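Local coordinates for hypothetical protein SMU.776 (Streptococcus mutans, PDB 2B78) that is a putative S-adenosylmethionine-dependent methyltransferase that may act on RNA, joining a PUA-like domain to a Rossmann-like catalytic domain, at residues N30-V35 against L51-K56; G148-I153 against F186-L191; K308-L313 against S339-Q344. One frame throughout, in Å; residues are numbered along the deposited sequence.

The three contacts follow one another along the chain and do not touch. Contact 1 lies at the open end of a beta hairpin in the PUA-like region. Contacts 2 and 3 both belong to the methyltransferase part of the chain but lie on opposite sides of the chain's centre, their own centres about 32 Å apart. From contact 1 the centres lie about 25 Å from contact 2 and about 31 Å from contact 3. Contact 2 comes closest to the cofactor pocket, empty of ligand in this chain: the side chain of Asp189 is about 3 Å from that of Arg246, seen to bind S-adenosyl-L-homocysteine. In contact 3 the side chain of Tyr310 is about 10 Å from that of Val272, another pocket residue.

Contact 1 (N30-V35 against L51-K56); sequences NLDNQV and LSKQNK
Leu51 N donates to Gln34 O at 2.9 Å, nearly straight at 166°. The return bond, from Gln34 N to Leu51 O, is weak and, because Leu51 O sits too close to Asn33 CA, doubtful. Asn33 and Gln34 both face Leu51, a G1 beta bulge where strand 34-39 enters its hairpin with strand 45-54. A water joins the side chains of Asp32 and Asn33 to the backbone of Lys53: it donates to Asp32 OD2 at 2.8 Å and to Asn33 OD1 at 2.9 Å and accepts from Lys53 N at 3.0 Å. Within 30-35, Asn33 N donates weakly to Asp32 OD1, and Gln34 NE2 weakly to Asp32 O. Asn33 OD1 lies 3.1 Å from Ser52 OG, whose proton has a second possible acceptor in Asn125 OD1; Ser52 OG pairs with Phe127 N. Asn33 ND2 turns to Ser126 OG and Gln130 OE1 in helix 126-130. Asp32 has its CG anti to the backbone N (chi1 -163°), and the carboxylate crosses the lysine chain at about a right angle: OD2 rests 3.3 Å from Lys53 CE but 4.1 Å from Lys53 NZ, too far for a salt bridge. Leu31 CB packs tightly on Leu51 CD1 at 3.5 Å.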
loop_
_atom_site.group_PDB
_atom_site.type_symbol
_atom_site.label_atom_id
_atom_site.label_comp_id
_atom_site.label_asym_id
_atom_site.label_seq_id
_atom_site.Cartn_x
_atom_site.Cartn_y
_atom_site.Cartn_z
ATOM N N ASN A 30 -28.510 1.887 -11.491
ATOM C CA ASN A 30 -29.284 2.852 -10.701
ATOM C C ASN A 30 -29.327 2.447 -9.243
ATOM O O ASN A 30 -29.942 3.130 -8.416
ATOM C CB ASN A 30 -30.726 2.946 -11.207
ATOM C CG ASN A 30 -30.815 3.034 -12.710
ATOM O OD1 ASN A 30 -30.123 3.840 -13.347
ATOM N ND2 ASN A 30 -31.681 2.214 -13.293
ATOM N N LEU A 31 -28.679 1.328 -8.934
ATOM C CA LEU A 31 -28.660 0.799 -7.576
ATOM C C LEU A 31 -27.360 1.154 -6.863
ATOM O O LEU A 31 -26.352 1.462 -7.507
ATOM C CB LEU A 31 -28.808 -0.727 -7.619
ATOM C CG LEU A 31 -29.674 -1.334 -8.727
ATOM C CD1 LEU A 31 -29.559 -2.851 -8.707
ATOM C CD2 LEU A 31 -31.114 -0.904 -8.551
ATOM N N ASP A 32 -27.389 1.111 -5.530
ATOM C CA ASP A 32 -26.203 1.395 -4.724
ATOM C C ASP A 32 -26.410 1.053 -3.243
ATOM O O ASP A 32 -27.538 1.005 -2.755
ATOM C CB ASP A 32 -25.784 2.863 -4.871
ATOM C CG ASP A 32 -24.357 3.104 -4.404
ATOM O OD1 ASP A 32 -23.578 2.124 -4.353
ATOM O OD2 ASP A 32 -24.003 4.266 -4.101
ATOM N N ASN A 33 -25.303 0.797 -2.551
ATOM C CA ASN A 33 -25.300 0.449 -1.131
ATOM C C ASN A 33 -26.346 -0.564 -0.703
ATOM O O ASN A 33 -27.285 -0.243 0.023
ATOM C CB ASN A 33 -25.417 1.708 -0.275
ATOM C CG ASN A 33 -24.064 2.255 0.133
ATOM O OD1 ASN A 33 -23.239 2.614 -0.713
ATOM N ND2 ASN A 33 -23.825 2.320 1.437
ATOM N N GLN A 34 -26.171 -1.800 -1.148
ATOM C CA GLN A 34 -27.094 -2.868 -0.802
ATOM C C GLN A 34 -26.553 -4.165 -1.369
ATOM O O GLN A 34 -25.706 -4.153 -2.269
ATOM C CB GLN A 34 -28.486 -2.588 -1.381
ATOM C CG GLN A 34 -28.519 -2.416 -2.898
ATOM C CD GLN A 34 -29.904 -2.070 -3.426
ATOM O OE1 GLN A 34 -30.837 -2.874 -3.352
ATOM N NE2 GLN A 34 -30.045 -0.862 -3.958
ATOM N N VAL A 35 -27.024 -5.278 -0.823
ATOM C CA VAL A 35 -26.614 -6.589 -1.302
ATOM C C VAL A 35 -27.502 -6.898 -2.502
ATOM O O VAL A 35 -28.689 -6.564 -2.499
ATOM C CB VAL A 35 -26.824 -7.667 -0.215
ATOM C CG1 VAL A 35 -26.484 -9.043 -0.765
ATOM C CG2 VAL A 35 -25.954 -7.356 0.996
ATOM N N LEU A 51 -23.186 -3.550 -3.523
ATOM C CA LEU A 51 -22.883 -2.351 -4.278
ATOM C C LEU A 51 -22.511 -1.203 -3.360
ATOM O O LEU A 51 -23.120 -1.010 -2.314
ATOM C CB LEU A 51 -24.087 -1.934 -5.129
ATOM C CG LEU A 51 -24.621 -2.931 -6.158
ATOM C CD1 LEU A 51 -25.805 -2.313 -6.891
ATOM C CD2 LEU A 51 -23.517 -3.299 -7.139
ATOM N N SER A 52 -21.500 -0.448 -3.768
ATOM C CA SER A 52 -21.046 0.719 -3.034
ATOM C C SER A 52 -19.926 1.310 -3.862
ATOM O O SER A 52 -19.081 0.585 -4.387
ATOM C CB SER A 52 -20.539 0.341 -1.639
ATOM O OG SER A 52 -20.300 1.508 -0.863
ATOM N N LYS A 53 -19.924 2.629 -3.998
ATOM C CA LYS A 53 -18.900 3.281 -4.790
ATOM C C LYS A 53 -17.540 3.241 -4.115
ATOM O O LYS A 53 -17.401 3.577 -2.934
ATOM C CB LYS A 53 -19.314 4.726 -5.086
ATOM C CG LYS A 53 -20.221 4.838 -6.311
ATOM C CD LYS A 53 -20.812 6.235 -6.475
ATOM C CE LYS A 53 -22.080 6.408 -5.643
ATOM N NZ LYS A 53 -22.730 7.733 -5.885
ATOM N N GLN A 54 -16.539 2.816 -4.876
ATOM C CA GLN A 54 -15.172 2.718 -4.381
ATOM C C GLN A 54 -14.220 2.985 -5.538
ATOM O O GLN A 54 -13.832 2.066 -6.257
ATOM C CB GLN A 54 -14.912 1.320 -3.807
ATOM C CG GLN A 54 -13.562 1.180 -3.112
ATOM C CD GLN A 54 -13.384 -0.176 -2.470
ATOM O OE1 GLN A 54 -14.338 -0.741 -1.936
ATOM N NE2 GLN A 54 -12.159 -0.704 -2.505
ATOM N N ASN A 55 -13.851 4.251 -5.710
ATOM C CA ASN A 55 -12.957 4.659 -6.791
ATOM C C ASN A 55 -13.578 4.291 -8.137
ATOM O O ASN A 55 -14.636 4.807 -8.487
ATOM C CB ASN A 55 -11.588 3.996 -6.630
ATOM C CG ASN A 55 -10.896 4.402 -5.341
ATOM O OD1 ASN A 55 -10.686 5.592 -5.079
ATOM N ND2 ASN A 55 -10.534 3.414 -4.526
ATOM N N LYS A 56 -12.941 3.398 -8.888
ATOM C CA LYS A 56 -13.471 2.996 -10.190
ATOM C C LYS A 56 -14.398 1.792 -10.093
ATOM O O LYS A 56 -14.841 1.246 -11.106
ATOM C CB LYS A 56 -12.321 2.689 -11.153
ATOM C CG LYS A 56 -11.535 3.919 -11.573
ATOM C CD LYS A 56 -12.448 4.945 -12.237
ATOM C CE LYS A 56 -11.699 6.222 -12.599
ATOM N NZ LYS A 56 -12.606 7.238 -13.210
HETATM O O HOH W 1 -21.726 4.379 -2.435
#

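Contact 2 (G148-I153 against F186-L191); sequences GAYEKI and FLNDGL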
loop_
_atom_site.group_PDB
_atom_site.type_symbol
_atom_site.label_atom_id
_atom_site.label_comp_id
_atom_site.label_asym_id
_atom_site.label_seq_id
_atom_site.Cartn_x
_atom_site.Cartn_y
_atom_site.Cartn_z
ATOM N N GLY A 148 -6.199 -3.378 21.578
ATOM C CA GLY A 148 -7.108 -2.338 21.137
ATOM C C GLY A 148 -7.160 -2.234 19.631
ATOM O O GLY A 148 -6.401 -2.912 18.932
ATOM N N ALA A 149 -8.053 -1.382 19.127
ATOM C CA ALA A 149 -8.214 -1.198 17.691
ATOM C C ALA A 149 -8.602 0.222 17.308
ATOM O O ALA A 149 -9.262 0.939 18.073
ATOM C CB ALA A 149 -9.266 -2.171 17.156
ATOM N N TYR A 150 -8.189 0.601 16.102
ATOM C CA TYR A 150 -8.470 1.905 15.524
ATOM C C TYR A 150 -9.021 1.672 14.130
ATOM O O TYR A 150 -8.907 0.570 13.590
ATOM C CB TYR A 150 -7.192 2.729 15.438
ATOM C CG TYR A 150 -6.733 3.215 16.778
ATOM C CD1 TYR A 150 -7.095 4.486 17.242
ATOM C CD2 TYR A 150 -5.981 2.393 17.611
ATOM C CE1 TYR A 150 -6.714 4.919 18.512
ATOM C CE2 TYR A 150 -5.599 2.814 18.879
ATOM C CZ TYR A 150 -5.969 4.076 19.321
ATOM O OH TYR A 150 -5.599 4.485 20.583
ATOM N N GLU A 151 -9.618 2.705 13.551
ATOM C CA GLU A 151 -10.182 2.588 12.216
ATOM C C GLU A 151 -9.936 3.832 11.370
ATOM O O GLU A 151 -9.887 4.943 11.894
ATOM C CB GLU A 151 -11.691 2.331 12.305
ATOM C CG GLU A 151 -12.503 3.533 12.801
ATOM C CD GLU A 151 -13.978 3.216 12.969
ATOM O OE1 GLU A 151 -14.479 2.316 12.267
ATOM O OE2 GLU A 151 -14.644 3.877 13.799
ATOM N N LYS A 152 -9.776 3.630 10.063
ATOM C CA LYS A 152 -9.589 4.733 9.120
ATOM C C LYS A 152 -10.780 4.726 8.168
ATOM O O LYS A 152 -11.200 3.663 7.714
ATOM C CB LYS A 152 -8.312 4.548 8.280
ATOM C CG LYS A 152 -7.005 4.468 9.055
ATOM C CD LYS A 152 -6.758 5.721 9.875
ATOM C CE LYS A 152 -5.383 5.686 10.522
ATOM N NZ LYS A 152 -5.157 6.848 11.425
ATOM N N ILE A 153 -11.332 5.905 7.885
ATOM C CA ILE A 153 -12.438 6.041 6.942
ATOM C C ILE A 153 -11.779 6.454 5.627
ATOM O O ILE A 153 -11.217 7.547 5.526
ATOM C CB ILE A 153 -13.428 7.138 7.377
ATOM C CG1 ILE A 153 -14.037 6.779 8.727
ATOM C CG2 ILE A 153 -14.523 7.305 6.342
ATOM C CD1 ILE A 153 -14.550 5.371 8.806
ATOM N N PHE A 186 2.077 5.631 14.243
ATOM C CA PHE A 186 0.985 6.285 14.954
ATOM C C PHE A 186 -0.313 5.801 14.313
ATOM O O PHE A 186 -0.400 5.713 13.089
ATOM C CB PHE A 186 1.147 7.816 14.870
ATOM C CG PHE A 186 1.586 8.331 13.514
ATOM C CD1 PHE A 186 0.646 8.714 12.553
ATOM C CD2 PHE A 186 2.936 8.452 13.210
ATOM C CE1 PHE A 186 1.053 9.214 11.308
ATOM C CE2 PHE A 186 3.358 8.949 11.969
ATOM C CZ PHE A 186 2.416 9.331 11.018
ATOM N N LEU A 187 -1.317 5.489 15.133
ATOM C CA LEU A 187 -2.570 4.944 14.624
ATOM C C LEU A 187 -3.788 5.848 14.605
ATOM O O LEU A 187 -4.819 5.466 14.042
ATOM C CB LEU A 187 -2.941 3.675 15.404
ATOM C CG LEU A 187 -1.997 2.484 15.288
ATOM C CD1 LEU A 187 -2.614 1.289 16.003
ATOM C CD2 LEU A 187 -1.755 2.170 13.813
ATOM N N ASN A 188 -3.695 7.035 15.193
ATOM C CA ASN A 188 -4.869 7.894 15.213
ATOM C C ASN A 188 -4.595 9.333 14.784
ATOM O O ASN A 188 -5.179 10.279 15.316
ATOM C CB ASN A 188 -5.496 7.847 16.605
ATOM C CG ASN A 188 -6.922 8.347 16.614
ATOM O OD1 ASN A 188 -7.703 8.037 15.712
ATOM N ND2 ASN A 188 -7.276 9.120 17.638
ATOM N N ASP A 189 -3.714 9.490 13.803
ATOM C CA ASP A 189 -3.372 10.812 13.291
ATOM C C ASP A 189 -3.460 10.843 11.762
ATOM O O ASP A 189 -2.477 10.587 11.061
ATOM C CB ASP A 189 -1.968 11.199 13.767
ATOM C CG ASP A 189 -1.471 12.489 13.146
ATOM O OD1 ASP A 189 -2.307 13.297 12.683
ATOM O OD2 ASP A 189 -0.238 12.697 13.132
ATOM N N GLY A 190 -4.652 11.144 11.251
ATOM C CA GLY A 190 -4.847 11.205 9.812
ATOM C C GLY A 190 -5.052 9.837 9.191
ATOM O O GLY A 190 -5.278 8.858 9.900
ATOM N N LEU A 191 -4.966 9.771 7.866
ATOM C CA LEU A 191 -5.155 8.526 7.132
ATOM C C LEU A 191 -3.949 7.599 7.157
ATOM O O LEU A 191 -4.105 6.382 7.082
ATOM C CB LEU A 191 -5.511 8.815 5.668
ATOM C CG LEU A 191 -6.895 9.388 5.355
ATOM C CD1 LEU A 191 -7.050 9.540 3.848
ATOM C CD2 LEU A 191 -7.971 8.463 5.905
HETATM O O HOH W 2 -2.464 7.364 12.198
#
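Tyr150 and Lys152, alternate residues of strand 148-153, both point at the loop 186-191 and make most of the contact. Over one face of the Tyr150 ring lies Leu187 CB, and Leu187 CD1 is 3.9 Å from Tyr150 CD2, the two side chains crossing at about a right angle. Asn188 CB approaches the same ring obliquely, 3.7 Å from Tyr150 CE1, with the amide plane 42° from that of the ring; its OD1 bonds to Ser162 OG. The hydroxyl of Tyr150 looks past the loop to Glu169 OE2 and Ala170 N. Glu151 turns from the loop to pair with Arg132. Lys152 then reaches into the bend of the loop: its chain turns at chi2 (-60°) and runs extended from there, bringing NZ between two carbonyls. Lys152 NZ hydrogen-bonds to Leu187 O (3.0 Å) from above its carbonyl plane, and to Gly190 O almost end-on; the modelled 2.5 Å between Lys152 NZ and Gly190 O is doubtfully short. A water 2.8 Å from Lys152 NZ links it to Asp189 N and lies within bonding distance of Phe186 O. At the strand's end, Ile153 O touches Leu191 CD2 at 3.4 Å. With Ser162 OG from the neighbouring strand 162-165, four oxygens surround the three protons of a buried ammonium. Its charge is thus probably stabilised by neutral oxygens, and the loop is tied to the sheet next to Asp189, whose salt bridge is to the cofactor-binding Arg246.

Contact 3 (K308-L313 against S339-Q344); sequences KDYHKL and SQFKKQ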
loop_
_atom_site.group_PDB
_atom_site.type_symbol
_atom_site.label_atom_id
_atom_site.label_comp_id
_atom_site.label_asym_id
_atom_site.label_seq_id
_atom_site.Cartn_x
_atom_site.Cartn_y
_atom_site.Cartn_z
ATOM N N LYS A 308 0.928 10.480 -15.660
ATOM C CA LYS A 308 1.354 11.507 -16.606
ATOM C C LYS A 308 2.751 12.109 -16.455
ATOM O O LYS A 308 3.426 12.351 -17.456
ATOM C CB LYS A 308 0.338 12.657 -16.613
ATOM C CG LYS A 308 -0.910 12.420 -17.454
ATOM C CD LYS A 308 -1.677 11.168 -17.046
ATOM C CE LYS A 308 -2.903 10.973 -17.929
ATOM N NZ LYS A 308 -3.652 9.724 -17.609
ATOM N N ASP A 309 3.190 12.350 -15.222
ATOM C CA ASP A 309 4.487 12.991 -15.012
ATOM C C ASP A 309 5.623 12.161 -14.426
ATOM O O ASP A 309 6.707 12.693 -14.166
ATOM C CB ASP A 309 4.311 14.236 -14.136
ATOM C CG ASP A 309 3.227 15.164 -14.639
ATOM O OD1 ASP A 309 3.057 15.269 -15.869
ATOM O OD2 ASP A 309 2.554 15.801 -13.796
ATOM N N TYR A 310 5.413 10.869 -14.215
ATOM C CA TYR A 310 6.491 10.073 -13.638
ATOM C C TYR A 310 7.785 10.172 -14.459
ATOM O O TYR A 310 8.883 10.199 -13.890
ATOM C CB TYR A 310 6.064 8.608 -13.494
ATOM C CG TYR A 310 6.790 7.889 -12.370
ATOM C CD1 TYR A 310 6.198 7.734 -11.113
ATOM C CD2 TYR A 310 8.088 7.420 -12.548
ATOM C CE1 TYR A 310 6.895 7.122 -10.057
ATOM C CE2 TYR A 310 8.788 6.815 -11.506
ATOM C CZ TYR A 310 8.187 6.670 -10.269
ATOM O OH TYR A 310 8.888 6.072 -9.248
ATOM N N HIS A 311 7.669 10.254 -15.783
ATOM C CA HIS A 311 8.862 10.325 -16.633
ATOM C C HIS A 311 9.761 11.499 -16.270
ATOM O O HIS A 311 10.969 11.468 -16.514
ATOM C CB HIS A 311 8.483 10.409 -18.125
ATOM C CG HIS A 311 7.826 11.701 -18.523
ATOM N ND1 HIS A 311 6.520 12.007 -18.203
ATOM C CD2 HIS A 311 8.312 12.778 -19.187
ATOM C CE1 HIS A 311 6.229 13.216 -18.651
ATOM N NE2 HIS A 311 7.299 13.706 -19.252
ATOM N N LYS A 312 9.179 12.536 -15.679
ATOM C CA LYS A 312 9.959 13.709 -15.299
ATOM C C LYS A 312 10.849 13.416 -14.097
ATOM O O LYS A 312 11.958 13.951 -13.990
ATOM C CB LYS A 312 9.024 14.869 -14.974
ATOM C CG LYS A 312 8.252 15.384 -16.176
ATOM C CD LYS A 312 7.297 16.494 -15.762
ATOM C CE LYS A 312 8.056 17.678 -15.195
ATOM N NZ LYS A 312 7.142 18.824 -14.934
ATOM N N LEU A 313 10.365 12.573 -13.185
ATOM C CA LEU A 313 11.145 12.227 -12.000
ATOM C C LEU A 313 12.360 11.409 -12.427
ATOM O O LEU A 313 13.464 11.604 -11.924
ATOM C CB LEU A 313 10.296 11.415 -11.018
ATOM C CG LEU A 313 9.007 12.098 -10.569
ATOM C CD1 LEU A 313 8.237 11.159 -9.637
ATOM C CD2 LEU A 313 9.326 13.419 -9.875
ATOM N N SER A 339 3.045 -2.358 -17.175
ATOM C CA SER A 339 3.544 -1.913 -18.473
ATOM C C SER A 339 3.433 -0.399 -18.642
ATOM O O SER A 339 4.327 0.228 -19.212
ATOM C CB SER A 339 2.815 -2.641 -19.616
ATOM O OG SER A 339 1.416 -2.434 -19.569
ATOM N N GLN A 340 2.343 0.187 -18.159
ATOM C CA GLN A 340 2.159 1.640 -18.241
ATOM C C GLN A 340 3.248 2.342 -17.445
ATOM O O GLN A 340 3.757 3.395 -17.847
ATOM C CB GLN A 340 0.821 2.052 -17.652
ATOM C CG GLN A 340 -0.343 2.019 -18.612
ATOM C CD GLN A 340 -1.614 2.501 -17.950
ATOM O OE1 GLN A 340 -2.087 1.904 -16.975
ATOM N NE2 GLN A 340 -2.175 3.594 -18.465
ATOM N N PHE A 341 3.584 1.757 -16.299
ATOM C CA PHE A 341 4.604 2.306 -15.419
ATOM C C PHE A 341 5.952 2.207 -16.105
ATOM O O PHE A 341 6.705 3.181 -16.167
ATOM C CB PHE A 341 4.617 1.536 -14.090
ATOM C CG PHE A 341 5.542 2.120 -13.046
ATOM C CD1 PHE A 341 5.649 3.495 -12.882
ATOM C CD2 PHE A 341 6.292 1.285 -12.219
ATOM C CE1 PHE A 341 6.492 4.034 -11.910
ATOM C CE2 PHE A 341 7.136 1.811 -11.242
ATOM C CZ PHE A 341 7.238 3.194 -11.088
ATOM N N LYS A 342 6.250 1.026 -16.635
ATOM C CA LYS A 342 7.517 0.819 -17.319
ATOM C C LYS A 342 7.661 1.819 -18.467
ATOM O O LYS A 342 8.762 2.291 -18.742
ATOM C CB LYS A 342 7.588 -0.610 -17.845
ATOM C CG LYS A 342 8.984 -1.079 -18.207
ATOM C CD LYS A 342 8.981 -2.586 -18.399
ATOM C CE LYS A 342 10.377 -3.129 -18.617
ATOM N NZ LYS A 342 10.350 -4.614 -18.692
ATOM N N LYS A 343 6.548 2.147 -19.123
ATOM C CA LYS A 343 6.556 3.094 -20.242
ATOM C C LYS A 343 6.906 4.514 -19.809
ATOM O O LYS A 343 7.519 5.273 -20.571
ATOM C CB LYS A 343 5.203 3.095 -20.962
ATOM C CG LYS A 343 4.995 1.899 -21.902
ATOM C CD LYS A 343 3.740 2.086 -22.760
ATOM C CE LYS A 343 3.559 0.946 -23.762
ATOM N NZ LYS A 343 3.306 -0.372 -23.111
ATOM N N GLN A 344 6.516 4.871 -18.590
ATOM C CA GLN A 344 6.807 6.191 -18.041
ATOM C C GLN A 344 8.290 6.271 -17.721
ATOM O O GLN A 344 8.926 7.313 -17.900
ATOM C CB GLN A 344 5.989 6.417 -16.770
ATOM C CG GLN A 344 4.608 6.966 -17.038
ATOM C CD GLN A 344 4.676 8.363 -17.618
ATOM O OE1 GLN A 344 5.133 9.295 -16.957
ATOM N NE2 GLN A 344 4.235 8.515 -18.863
HETATM O O HOH W 3 3.307 10.920 -20.043
#
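Gln344 lays its CB and CG along Tyr310 and its OE1 against His311. Its CB lies 3.9 Å from Tyr310 CB, and CG runs past the same carbon at 4.2 Å. There the chain bends (chi2 -66°), which swings the amide in against the turn of helix 306-319. CD comes beside the backbone of His311, and OE1 accepts two bonds from one face of the amide plane: from His311 N at 3.0 Å and from His311 ND1 at 3.3 Å. The second uses an N-H in the imidazole plane, so the histidine ring meets the oxygen by its edge. The helix is kinked here, His311 N having no bond to the preceding turn, and the glutamine oxygen takes up that N-H instead. Gln344 NE2 donates a hydrogen bond to a water 2.8 Å away. The same water donates to Lys308 O. Segments 308-313 and 339-344, of helices 306-319 and 338-349, pack side by side against strand 325-331 of the Rossmann-like sheet and cross at -43°, their axes 8.8 Å apart at closest. Deeper in, toward that strand, Phe341 directs its edge at the face of Tyr310, a T-shaped pair with planes 84° apart. Phe341 CE1 stands over the centre of the tyrosine ring, 3.5 Å from Tyr310 CZ, and Leu313 CD1 lies over the opposite face, toward the rim. The hydroxyl of Tyr310 bonds to Ser330 O.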